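Sensor kinase CusS (Escherichia coli, PDB 5KU5) senses copper and silver ions through its periplasmic domain, the part present here, and activates the response regulator CusR by phosphorylating it. Local coordinates at residues E22-N26 and L116-P120; L39-V43 and V61-P65; H108-I114 and Y131-D137. One frame throughout, in Å; residues are numbered along the deposited sequence. Where two conformers were deposited one is given.

Contact 1 of 3, residues E22-N26 and L116-P120; sequences ERVLN and LPVGP
Leu25 O, late in helix 2-25, meets two neighbouring groups of segment 116-120. Gly119 CA approaches it at 3.5 Å, with an angle of 159° at the hydrogen, a well-directed CA-H...O contact. Pro120 CD lies 3.7 Å from the same Leu25 O, so the carbonyl faces two polarised C-H groups where strand 111-122 turns its corner. The backbones also come close here: the CA atoms of Asn26 and Gly119 are 4.6 Å apart. Gly119 has its own reason to lack a side chain, since with phi at 95° a CB would run into Pro120 CD and the carbonyl oxygen of Val118. Asn26 adds its CB, which rests 3.9 Å from Gly119 C.

The apolar half of the contact belongs to Val118, whose two methyls divide the work. CG1 meets Leu25, whose side chain crosses it at about a right angle; the separation of Leu25 CD1 and Val118 CG1, 3.4 Å, is tighter than ordinary van der Waals packing. The chi1 of Val118, 131°, falls away from the staggered positions, which together with the short approach is consistent with local strain. CG2 turns instead to Glu22, 4.0 Å from Glu22 CA, and touches the aliphatic CB and CG of that residue. Glu22 continues past this point as an extended chain and ends beside Leu116, with Glu22 OE2 4.2 Å from Leu116 CD1.

Around the contact, Leu25 also packs on Leu39 of helix 32-44, while Val118 and Pro120 touch Tyr128 and Ile127 of the neighbouring strand. The end of the long helix is thus joined to strand 111-122 at its corner by C-H contacts and methyl packing, with shape complementarity rather than charge pairing setting the fit.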
loop_
_atom_site.group_PDB
_atom_site.type_symbol
_atom_site.label_atom_id
_atom_site.label_comp_id
_atom_site.label_asym_id
_atom_site.label_seq_id
_atom_site.Cartn_x
_atom_site.Cartn_y
_atom_site.Cartn_z
ATOM N N GLU A 22 -5.732 11.417 7.477
ATOM C CA GLU A 22 -5.779 12.756 8.076
ATOM C C GLU A 22 -6.491 13.762 7.166
ATOM O O GLU A 22 -7.309 14.545 7.642
ATOM C CB GLU A 22 -4.362 13.241 8.404
ATOM C CG GLU A 22 -4.277 14.611 9.056
ATOM C CD GLU A 22 -2.893 14.904 9.605
ATOM O OE1 GLU A 22 -1.895 14.580 8.925
ATOM O OE2 GLU A 22 -2.800 15.463 10.717
ATOM N N ARG A 23 -6.173 13.732 5.871
ATOM C CA ARG A 23 -6.858 14.562 4.868
ATOM C C ARG A 23 -8.347 14.237 4.785
ATOM O O ARG A 23 -9.184 15.140 4.766
ATOM C CB ARG A 23 -6.239 14.372 3.480
ATOM C CG ARG A 23 -4.853 14.965 3.307
ATOM C CD ARG A 23 -4.133 14.330 2.124
ATOM N NE ARG A 23 -3.055 15.181 1.609
ATOM C CZ ARG A 23 -3.020 15.784 0.412
ATOM N NH1 ARG A 23 -4.009 15.658 -0.479
ATOM N NH2 ARG A 23 -1.962 16.531 0.094
ATOM N N VAL A 24 -8.661 12.943 4.733
ATOM C CA VAL A 24 -10.049 12.466 4.679
ATOM C C VAL A 24 -10.857 13.032 5.851
ATOM O O VAL A 24 -11.940 13.572 5.650
ATOM C CB VAL A 24 -10.115 10.912 4.667
ATOM C CG1 VAL A 24 -11.521 10.387 4.960
ATOM C CG2 VAL A 24 -9.626 10.366 3.332
ATOM N N LEU A 25 -10.307 12.933 7.059
ATOM C CA LEU A 25 -11.051 13.271 8.280
ATOM C C LEU A 25 -11.135 14.768 8.637
ATOM O O LEU A 25 -11.871 15.125 9.557
ATOM C CB LEU A 25 -10.532 12.442 9.464
ATOM C CG LEU A 25 -10.953 10.966 9.383
ATOM C CD1 LEU A 25 -10.104 10.083 10.287
ATOM C CD2 LEU A 25 -12.431 10.793 9.713
ATOM N N ASN A 26 -10.405 15.634 7.930
ATOM C CA ASN A 26 -10.610 17.089 8.054
ATOM C C ASN A 26 -10.793 17.800 6.702
ATOM O O ASN A 26 -10.476 18.984 6.568
ATOM C CB ASN A 26 -9.495 17.735 8.910
ATOM C CG ASN A 26 -8.150 17.828 8.193
ATOM O OD1 ASN A 26 -7.977 17.338 7.076
ATOM N ND2 ASN A 26 -7.188 18.480 8.843
ATOM N N LEU A 116 -2.496 9.177 16.328
ATOM C CA LEU A 116 -2.334 10.626 16.207
ATOM C C LEU A 116 -3.667 11.361 16.367
ATOM O O LEU A 116 -4.724 10.788 16.071
ATOM C CB LEU A 116 -1.699 10.998 14.861
ATOM C CG LEU A 116 -2.499 10.772 13.567
ATOM C CD1 LEU A 116 -2.011 11.700 12.462
ATOM C CD2 LEU A 116 -2.444 9.319 13.114
ATOM N N PRO A 117 -3.627 12.634 16.822
ATOM C CA PRO A 117 -4.848 13.441 16.811
ATOM C C PRO A 117 -5.261 13.767 15.377
ATOM O O PRO A 117 -4.396 13.974 14.523
ATOM C CB PRO A 117 -4.448 14.722 17.567
ATOM C CG PRO A 117 -3.152 14.412 18.238
ATOM C CD PRO A 117 -2.486 13.398 17.364
ATOM N N VAL A 118 -6.568 13.819 15.131
ATOM C CA VAL A 118 -7.111 13.940 13.775
ATOM C C VAL A 118 -8.473 14.646 13.805
ATOM O O VAL A 118 -9.132 14.701 14.845
ATOM C CB VAL A 118 -7.124 12.528 13.095
ATOM C CG1 VAL A 118 -8.449 12.161 12.431
ATOM C CG2 VAL A 118 -5.974 12.391 12.102
ATOM N N GLY A 119 -8.860 15.216 12.667
ATOM C CA GLY A 119 -10.158 15.876 12.510
ATOM C C GLY A 119 -10.119 17.379 12.745
ATOM O O GLY A 119 -9.064 17.932 13.061
ATOM N N PRO A 120 -11.276 18.052 12.594
ATOM C CA PRO A 120 -11.360 19.496 12.808
ATOM C C PRO A 120 -11.257 19.868 14.287
ATOM O O PRO A 120 -11.517 19.034 15.160
ATOM C CB PRO A 120 -12.745 19.843 12.263
ATOM C CG PRO A 120 -13.545 18.618 12.531
ATOM C CD PRO A 120 -12.602 17.473 12.293
#

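Contact 2 of 3, residues L39-V43 and V61-P65; sequences LEDIV and VYHSP
Tyr62 packs helix 32-44 against strand 60-63, an outermost strand of the antiparallel sheet in this PDC-fold sensor domain, and is itself part of a classic beta bulge, in which Val61 and Tyr62 both face Leu53. Both residues form backbone hydrogen bonds with Leu53.

The apolar contacts are made by the ring of Tyr62. With chi1 at 173°, the ring swings opposite the backbone N of Tyr62 and reaches across to the helix, where Leu39 and Glu40, and Val43 one turn later, line the side facing the ring. Leu39 CD2 touches the ring obliquely, 3.8 Å from Tyr62 CD2. The Val43 side chain runs against that of Tyr62 and stands at the ring edge near its plane, with Val43 CG1 4.1 Å from Tyr62 CE2. Leu39 also packs on Leu21 and Leu25 of helix 2-25, placing this cluster between two helices and the sheet.

Glu40 supplies a mixed contact. Its extended chain crosses the tyrosine at about a right angle, and Glu40 CG lies 3.6 Å from Tyr62 OH. Beyond it the carboxylate runs almost parallel to the ring, the planes differing by 14°, and Glu40 OE2 is 3.6 Å from Tyr62 CE1. Tyr62 OH is buried by carbon neighbours and has no polar partner in the model. An alanine here would remove the whole ring and is likely to leave Leu39, Glu40 and Val43 facing a gap between helix and edge strand.

Beyond the ring, the hydroxyl of Ser64 is satisfied outside the contact, by a hydrogen bond with Ile51 N of the adjacent strand, and the methyl Val43 CG1 makes a short approach to that same Ser64 OG, at 3.1 Å.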
loop_
_atom_site.group_PDB
_atom_site.type_symbol
_atom_site.label_atom_id
_atom_site.label_comp_id
_atom_site.label_asym_id
_atom_site.label_seq_id
_atom_site.Cartn_x
_atom_site.Cartn_y
_atom_site.Cartn_z
ATOM N N LEU A 39 -14.105 7.745 4.984
ATOM C CA LEU A 39 -13.190 6.911 5.778
ATOM C C LEU A 39 -13.543 5.429 5.670
ATOM O O LEU A 39 -12.686 4.599 5.367
ATOM C CB LEU A 39 -13.222 7.332 7.252
ATOM C CG LEU A 39 -12.400 6.499 8.249
ATOM C CD1 LEU A 39 -10.915 6.740 8.022
ATOM C CD2 LEU A 39 -12.785 6.796 9.693
ATOM N N GLU A 40 -14.810 5.120 5.927
ATOM C CA GLU A 40 -15.313 3.745 5.911
ATOM C C GLU A 40 -15.167 3.091 4.532
ATOM O O GLU A 40 -14.785 1.924 4.440
ATOM C CB GLU A 40 -16.775 3.722 6.371
ATOM C CG GLU A 40 -17.367 2.332 6.553
ATOM C CD GLU A 40 -18.728 2.344 7.229
ATOM O OE1 GLU A 40 -19.563 1.494 6.864
ATOM O OE2 GLU A 40 -18.969 3.190 8.123
ATOM N N ASP A 41 -15.463 3.849 3.475
ATOM C CA ASP A 41 -15.300 3.375 2.094
ATOM C C ASP A 41 -13.848 2.999 1.779
ATOM O O ASP A 41 -13.597 1.960 1.170
ATOM C CB ASP A 41 -15.786 4.436 1.098
ATOM C CG ASP A 41 -15.765 3.943 -0.344
ATOM O OD1 ASP A 41 -16.521 3.005 -0.668
ATOM O OD2 ASP A 41 -14.995 4.495 -1.156
ATOM N N ILE A 42 -12.910 3.847 2.196
ATOM C CA ILE A 42 -11.476 3.591 2.006
ATOM C C ILE A 42 -10.997 2.419 2.869
ATOM O O ILE A 42 -10.377 1.482 2.364
ATOM C CB ILE A 42 -10.627 4.856 2.310
ATOM C CG1 ILE A 42 -10.901 5.936 1.253
ATOM C CG2 ILE A 42 -9.132 4.530 2.358
ATOM C CD1 ILE A 42 -10.417 7.321 1.628
ATOM N N VAL A 43 -11.295 2.492 4.163
ATOM C CA VAL A 43 -10.784 1.539 5.164
ATOM C C VAL A 43 -11.275 0.105 4.940
ATOM O O VAL A 43 -10.522 -0.847 5.175
ATOM C CB VAL A 43 -11.118 2.024 6.601
ATOM C CG1 VAL A 43 -10.916 0.932 7.646
ATOM C CG2 VAL A 43 -10.271 3.242 6.946
ATOM N N VAL A 61 -15.668 5.660 17.910
ATOM C CA VAL A 61 -16.740 6.077 16.999
ATOM C C VAL A 61 -16.792 5.172 15.763
ATOM O O VAL A 61 -17.873 4.914 15.232
ATOM C CB VAL A 61 -16.593 7.581 16.628
ATOM C CG1 VAL A 61 -17.284 7.945 15.312
ATOM C CG2 VAL A 61 -17.151 8.432 17.755
ATOM N N TYR A 62 -15.631 4.710 15.299
ATOM C CA TYR A 62 -15.559 3.766 14.187
ATOM C C TYR A 62 -14.337 2.861 14.326
ATOM O O TYR A 62 -13.299 3.285 14.835
ATOM C CB TYR A 62 -15.512 4.522 12.854
ATOM C CG TYR A 62 -15.258 3.635 11.653
ATOM C CD1 TYR A 62 -16.302 2.942 11.037
ATOM C CD2 TYR A 62 -13.969 3.468 11.146
ATOM C CE1 TYR A 62 -16.068 2.118 9.944
ATOM C CE2 TYR A 62 -13.724 2.646 10.056
ATOM C CZ TYR A 62 -14.774 1.974 9.458
ATOM O OH TYR A 62 -14.526 1.162 8.376
ATOM N N HIS A 63 -14.478 1.613 13.881
ATOM C CA HIS A 63 -13.344 0.709 13.697
ATOM C C HIS A 63 -13.590 -0.224 12.510
ATOM O O HIS A 63 -14.729 -0.387 12.070
ATOM C CB HIS A 63 -13.051 -0.081 14.980
ATOM C CG HIS A 63 -14.139 -1.032 15.376
ATOM N ND1 HIS A 63 -14.146 -2.355 14.990
ATOM C CD2 HIS A 63 -15.247 -0.854 16.134
ATOM C CE1 HIS A 63 -15.215 -2.951 15.488
ATOM N NE2 HIS A 63 -15.901 -2.062 16.184
ATOM N N SER A 64 -12.516 -0.821 11.992
ATOM C CA SER A 64 -12.586 -1.677 10.801
ATOM C C SER A 64 -13.431 -2.934 11.052
ATOM O O SER A 64 -13.408 -3.477 12.156
ATOM C CB SER A 64 -11.183 -2.084 10.342
ATOM O OG SER A 64 -10.402 -0.946 10.020
ATOM N N PRO A 65 -14.170 -3.402 10.025
ATOM C CA PRO A 65 -15.137 -4.486 10.205
ATOM C C PRO A 65 -14.541 -5.901 10.277
ATOM O O PRO A 65 -15.172 -6.791 10.848
ATOM C CB PRO A 65 -16.017 -4.356 8.962
ATOM C CG PRO A 65 -15.067 -3.902 7.909
ATOM C CD PRO A 65 -14.095 -2.985 8.609
#

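Contact 3 of 3, residues H108-I114 and Y131-D137; sequences HSNWRMI and YIALSID. With AG (silver ion), chain E.
The His108 imidazole carries Ser135 over one face: Ser135 CB sits 4.0 Å from the ring centroid and only 9° off its normal, a CH-pi contact, while the hydroxyl OG lies above the rim near CD2. His108 ND1 binds a silver ion at 2.5 Å, which Ser47 O and Met96 SD also ligate. The Trp111 indole brings its CE3 edge to the backbone of the partner strand, with Leu134 C near its plane and Trp111 CE3 3.3 Å from Ser135 N; its NE1 is hydrogen-bonded to Pro94 O. Met113 SD lies at the Tyr131 ring edge, but Met113 has two conformers and this Met-aromatic contact is doubtful.

Asp137 ties together the open end of the hairpin. Its OD2 accepts from Ser109 N at 3.0 Å, nearly straight at 173°, and from Asn110 ND2 at 3.0 Å, the two reaching it from opposite faces of the carboxylate plane. Asp137 OD1 takes Asn110 N at 3.1 Å on its syn side. Chi1 of Asp137, -63°, puts the carboxylate beside its own backbone N, where Ser109 N and Asn110 N reach it.

Ile136 N donates to Asn110 O, and regular antiparallel pairing follows, with hydrogen-bonded pairs Arg112-Leu134 and Ile114-Ile132; Arg112 N to Leu134 O measures 2.9 Å. Ile136 CG2 packs 3.7 Å from Arg112 NH1, whose guanidinium pairs with Asp80 and Asp10.

Three N-H donors directed at one carboxylate would probably stabilise it as an anion, and by holding Ser109 and Asn110 are likely to steady the chain beside silver-binding His108.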
loop_
_atom_site.group_PDB
_atom_site.type_symbol
_atom_site.label_atom_id
_atom_site.label_comp_id
_atom_site.label_asym_id
_atom_site.label_seq_id
_atom_site.Cartn_x
_atom_site.Cartn_y
_atom_site.Cartn_z
ATOM N N HIS A 108 -3.373 -12.980 9.657
ATOM C CA HIS A 108 -3.073 -11.633 10.174
ATOM C C HIS A 108 -3.527 -11.445 11.626
ATOM O O HIS A 108 -4.694 -11.143 11.879
ATOM C CB HIS A 108 -3.706 -10.555 9.278
ATOM C CG HIS A 108 -2.999 -10.353 7.971
ATOM N ND1 HIS A 108 -3.568 -9.669 6.922
ATOM C CD2 HIS A 108 -1.779 -10.749 7.537
ATOM C CE1 HIS A 108 -2.732 -9.641 5.902
ATOM N NE2 HIS A 108 -1.636 -10.290 6.249
ATOM N N SER A 109 -2.604 -11.636 12.569
ATOM C CA SER A 109 -2.857 -11.369 13.991
ATOM C C SER A 109 -1.751 -10.594 14.736
ATOM O O SER A 109 -1.769 -10.542 15.966
ATOM C CB SER A 109 -3.163 -12.687 14.711
ATOM O OG SER A 109 -2.031 -13.534 14.735
ATOM N N ASN A 110 -0.816 -9.976 14.011
ATOM C CA ASN A 110 0.287 -9.214 14.625
ATOM C C ASN A 110 0.465 -7.876 13.933
ATOM O O ASN A 110 0.465 -7.815 12.704
ATOM C CB ASN A 110 1.593 -9.998 14.560
ATOM C CG ASN A 110 1.537 -11.280 15.359
ATOM O OD1 ASN A 110 1.637 -11.267 16.585
ATOM N ND2 ASN A 110 1.368 -12.396 14.666
ATOM N N TRP A 111 0.635 -6.810 14.719
ATOM C CA TRP A 111 0.511 -5.442 14.205
ATOM C C TRP A 111 1.564 -4.481 14.753
ATOM O O TRP A 111 1.987 -4.597 15.906
ATOM C CB TRP A 111 -0.888 -4.885 14.521
ATOM C CG TRP A 111 -1.990 -5.851 14.232
ATOM C CD1 TRP A 111 -2.492 -6.790 15.082
ATOM C CD2 TRP A 111 -2.700 -6.002 12.999
ATOM N NE1 TRP A 111 -3.481 -7.510 14.461
ATOM C CE2 TRP A 111 -3.626 -7.050 13.178
ATOM C CE3 TRP A 111 -2.646 -5.348 11.760
ATOM C CZ2 TRP A 111 -4.499 -7.464 12.163
ATOM C CZ3 TRP A 111 -3.514 -5.755 10.748
ATOM C CH2 TRP A 111 -4.430 -6.807 10.959
ATOM N N ARG A 112 1.978 -3.540 13.902
ATOM C CA ARG A 112 2.674 -2.330 14.332
ATOM C C ARG A 112 1.624 -1.236 14.377
ATOM O O ARG A 112 0.943 -0.996 13.369
ATOM C CB ARG A 112 3.807 -1.939 13.377
ATOM C CG ARG A 112 5.170 -2.390 13.861
ATOM C CD ARG A 112 6.317 -1.857 13.019
ATOM N NE ARG A 112 7.572 -2.377 13.561
ATOM C CZ ARG A 112 8.143 -3.540 13.245
ATOM N NH1 ARG A 112 7.634 -4.348 12.315
ATOM N NH2 ARG A 112 9.268 -3.888 13.860
ATOM N N MET A 113 1.502 -0.580 15.536
ATOM C CA MET A 113 0.455 0.414 15.772
ATOM C C MET A 113 1.040 1.784 16.093
ATOM O O MET A 113 2.026 1.889 16.824
ATOM C CB MET A 113 -0.459 -0.039 16.917
ATOM C CG MET A 113 -1.653 0.876 17.178
ATOM S SD MET A 113 -1.321 2.215 18.346
ATOM C CE MET A 113 -1.202 1.305 19.883
ATOM N N ILE A 114 0.412 2.822 15.544
ATOM C CA ILE A 114 0.667 4.210 15.912
ATOM C C ILE A 114 -0.680 4.892 16.111
ATOM O O ILE A 114 -1.720 4.357 15.709
ATOM C CB ILE A 114 1.486 4.978 14.848
ATOM C CG1 ILE A 114 0.807 4.950 13.470
ATOM C CG2 ILE A 114 2.894 4.405 14.754
ATOM C CD1 ILE A 114 1.289 6.046 12.546
ATOM N N TYR A 131 -6.255 5.636 15.429
ATOM C CA TYR A 131 -5.330 4.527 15.671
ATOM C C TYR A 131 -5.208 3.719 14.382
ATOM O O TYR A 131 -6.223 3.387 13.772
ATOM C CB TYR A 131 -5.853 3.627 16.792
ATOM C CG TYR A 131 -5.902 4.295 18.146
ATOM C CD1 TYR A 131 -6.934 5.172 18.475
ATOM C CD2 TYR A 131 -4.920 4.047 19.108
ATOM C CE1 TYR A 131 -6.988 5.785 19.719
ATOM C CE2 TYR A 131 -4.962 4.658 20.354
ATOM C CZ TYR A 131 -5.996 5.527 20.653
ATOM O OH TYR A 131 -6.052 6.137 21.887
ATOM N N ILE A 132 -3.973 3.414 13.979
ATOM C CA ILE A 132 -3.682 2.704 12.727
ATOM C C ILE A 132 -2.811 1.495 13.052
ATOM O O ILE A 132 -1.776 1.655 13.687
ATOM C CB ILE A 132 -2.901 3.594 11.726
ATOM C CG1 ILE A 132 -3.593 4.952 11.533
ATOM C CG2 ILE A 132 -2.750 2.879 10.382
ATOM C CD1 ILE A 132 -2.739 5.986 10.826
ATOM N N ALA A 133 -3.221 0.309 12.598
ATOM C CA ALA A 133 -2.469 -0.931 12.802
ATOM C C ALA A 133 -2.144 -1.586 11.456
ATOM O O ALA A 133 -3.048 -1.876 10.680
ATOM C CB ALA A 133 -3.267 -1.886 13.675
ATOM N N LEU A 134 -0.854 -1.818 11.199
ATOM C CA LEU A 134 -0.373 -2.471 9.972
ATOM C C LEU A 134 0.111 -3.883 10.291
ATOM O O LEU A 134 0.833 -4.086 11.268
ATOM C CB LEU A 134 0.777 -1.666 9.352
ATOM C CG LEU A 134 1.477 -2.247 8.113
ATOM C CD1 LEU A 134 0.519 -2.299 6.936
ATOM C CD2 LEU A 134 2.711 -1.436 7.754
ATOM N N SER A 135 -0.271 -4.848 9.454
ATOM C CA SER A 135 0.099 -6.251 9.659
ATOM C C SER A 135 1.602 -6.480 9.517
ATOM O O SER A 135 2.210 -6.040 8.540
ATOM C CB SER A 135 -0.635 -7.162 8.674
ATOM O OG SER A 135 -0.142 -8.491 8.761
ATOM N N ILE A 136 2.180 -7.183 10.488
ATOM C CA ILE A 136 3.607 -7.527 10.476
ATOM C C ILE A 136 3.847 -9.040 10.449
ATOM O O ILE A 136 4.967 -9.491 10.673
ATOM C CB ILE A 136 4.357 -6.876 11.668
ATOM C CG1 ILE A 136 3.927 -7.466 13.019
ATOM C CG2 ILE A 136 4.125 -5.374 11.664
ATOM C CD1 ILE A 136 4.769 -6.996 14.188
ATOM N N ASP A 137 2.810 -9.822 10.156
ATOM C CA ASP A 137 2.909 -11.285 10.219
ATOM C C ASP A 137 3.931 -11.841 9.235
ATOM O O ASP A 137 4.672 -12.765 9.571
ATOM C CB ASP A 137 1.551 -11.944 9.978
ATOM C CG ASP A 137 0.539 -11.583 11.042
ATOM O OD1 ASP A 137 0.070 -10.426 11.048
ATOM O OD2 ASP A 137 0.202 -12.453 11.868
HETATM AG AG AG E . -5.792 -8.641 7.034
#

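In the fold
All three contacts involve one antiparallel sheet: contacts 1 and 2 set helices against it, contact 3 pairs two of its strands. Contacts 1 and 3 share strand 111-122 and touch through Leu116 CD2 and Ile132 CD1, 4.1 Å apart, although their centres are about 20 Å apart. Contacts 1 and 2 meet through successive helices: Val24 CG2 lies 3.6 Å from Ile42 CD1, and contact 2 is nested in the loop that contact 1 closes. Contacts 2 and 3 do not touch, their nearest atoms being about 7 Å apart; contact 3 supplies His108 as a ligand of a silver ion, whereas the Ser64 side chain of contact 2 stays about 9 Å from it.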